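Local coordinates for protein putative dioxygenase (1H-3-hydroxy-4-oxoquinaldine 2,4-dioxygenase) (Mycobacteroides abscessus subsp. abscessus, PDB 6RA3) that cleaves the quinolone ring of the Pseudomonas quinolone signal (PQS) with dioxygen, yielding N-octanoylanthranilate and carbon monoxide, at residues A[177-180]-A[181-184]. Sequence-based numbering, arbitrary orientation.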
loop_
_atom_site.group_PDB
_atom_site.type_symbol
_atom_site.label_atom_id
_atom_site.label_comp_id
_atom_site.label_asym_id
_atom_site.label_seq_id
_atom_site.Cartn_x
_atom_site.Cartn_y
_atom_site.Cartn_z
ATOM N N PHE A 177 13.369 -18.492 7.191
ATOM C CA PHE A 177 14.577 -18.908 7.890
ATOM C C PHE A 177 15.627 -17.809 7.882
ATOM O O PHE A 177 16.236 -17.522 8.921
ATOM C CB PHE A 177 15.134 -20.191 7.271
ATOM C CG PHE A 177 16.508 -20.530 7.758
ATOM C CD1 PHE A 177 16.689 -21.039 9.027
ATOM C CD2 PHE A 177 17.620 -20.290 6.967
ATOM C CE1 PHE A 177 17.968 -21.341 9.497
ATOM C CE2 PHE A 177 18.885 -20.589 7.417
ATOM C CZ PHE A 177 19.063 -21.118 8.689
ATOM N N ASP A 178 15.816 -17.134 6.740
ATOM C CA ASP A 178 16.846 -16.093 6.676
ATOM C C ASP A 178 16.709 -15.061 7.810
ATOM O O ASP A 178 17.687 -14.713 8.483
ATOM C CB ASP A 178 16.800 -15.399 5.314
ATOM C CG ASP A 178 17.668 -14.151 5.262
ATOM O OD1 ASP A 178 18.891 -14.282 5.073
ATOM O OD2 ASP A 178 17.133 -13.016 5.395
ATOM N N MET A 179 15.516 -14.529 8.015
ATOM C CA MET A 179 15.390 -13.435 8.969
ATOM C C MET A 179 15.343 -13.964 10.395
ATOM O O MET A 179 15.897 -13.341 11.303
ATOM C CB MET A 179 14.136 -12.588 8.682
ATOM C CG MET A 179 14.149 -11.209 9.418
ATOM S SD MET A 179 15.476 -10.157 8.977
ATOM C CE MET A 179 14.931 -9.500 7.372
ATOM N N TRP A 180 14.679 -15.099 10.605
ATOM C CA TRP A 180 14.644 -15.703 11.933
ATOM C C TRP A 180 16.020 -16.195 12.377
ATOM O O TRP A 180 16.394 -16.029 13.545
ATOM C CB TRP A 180 13.623 -16.826 11.942
ATOM C CG TRP A 180 12.279 -16.268 12.098
ATOM C CD1 TRP A 180 11.387 -15.968 11.111
ATOM C CD2 TRP A 180 11.667 -15.883 13.329
ATOM N NE1 TRP A 180 10.245 -15.432 11.655
ATOM C CE2 TRP A 180 10.393 -15.367 13.018
ATOM C CE3 TRP A 180 12.074 -15.925 14.669
ATOM C CZ2 TRP A 180 9.521 -14.901 13.999
ATOM C CZ3 TRP A 180 11.208 -15.465 15.638
ATOM C CH2 TRP A 180 9.945 -14.955 15.298
ATOM N N ALA A 181 16.789 -16.808 11.474
ATOM C CA ALA A 181 18.171 -17.148 11.802
ATOM C C ALA A 181 18.961 -15.895 12.152
ATOM O O ALA A 181 19.708 -15.878 13.138
ATOM C CB ALA A 181 18.834 -17.924 10.646
ATOM N N ARG A 182 18.789 -14.817 11.392
ATOM C CA ARG A 182 19.568 -13.604 11.660
ATOM C C ARG A 182 19.216 -13.004 13.017
ATOM O O ARG A 182 20.097 -12.513 13.736
ATOM C CB ARG A 182 19.350 -12.557 10.561
ATOM C CG ARG A 182 19.966 -11.180 10.853
ATOM C CD ARG A 182 19.841 -10.264 9.639
ATOM N NE ARG A 182 20.385 -10.928 8.462
ATOM C CZ ARG A 182 19.679 -11.446 7.460
ATOM N NH1 ARG A 182 18.342 -11.368 7.434
ATOM N NH2 ARG A 182 20.330 -12.062 6.470
ATOM N N ALA A 183 17.926 -13.009 13.364
ATOM C CA ALA A 183 17.498 -12.557 14.683
ATOM C C ALA A 183 18.212 -13.351 15.770
ATOM O O ALA A 183 18.749 -12.776 16.723
ATOM C CB ALA A 183 15.986 -12.709 14.820
ATOM N N GLY A 184 18.233 -14.676 15.627
ATOM C CA GLY A 184 18.929 -15.549 16.554
ATOM C C GLY A 184 20.345 -15.096 16.778
ATOM O O GLY A 184 20.750 -14.875 17.918
#
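Arg182 reaches back one turn, toward the start of helix 177-194, to grip Asp178 in an i to i+4 salt bridge within the first turns of this helix of the alpha/beta-hydrolase fold. Its CB rests against the backbone, 3.4 Å from Asp178 O, the same carbonyl that accepts the hydrogen bond from Arg182 N. From there the chain runs extended through CG and CD, then bends at chi3 (-53°), which turns the guanidinium back alongside the aspartate. NE forms a salt bridge with Asp68, while the two terminal nitrogens meet Asp178 end-on, one to each oxygen. NH1 donates to Asp178 OD2 at 2.9 Å, nearly within the guanidinium plane but from above the carboxylate plane; NH2 reaches Asp178 OD1 on its syn side at 3.0 Å, along a more bent path. The two flat groups are thus turned 58° apart. NH1 also makes a weak bond to Met179 SD (3.5 Å), at the guanidinium edge.

One residue earlier on each side of the turn, Ala181 CB sits over one face of the Phe177 ring, offset toward its rim, in a CH-pi contact; Trp144 also meets this ring. The side chain of Ala183 lies about 7 Å from that of the substrate-binding His97.

The carboxylates of Asp178 and Asp68 probably offset the cost of burying the guanidinium charge, and bonds at NE, NH1 and NH2 fix its rotation.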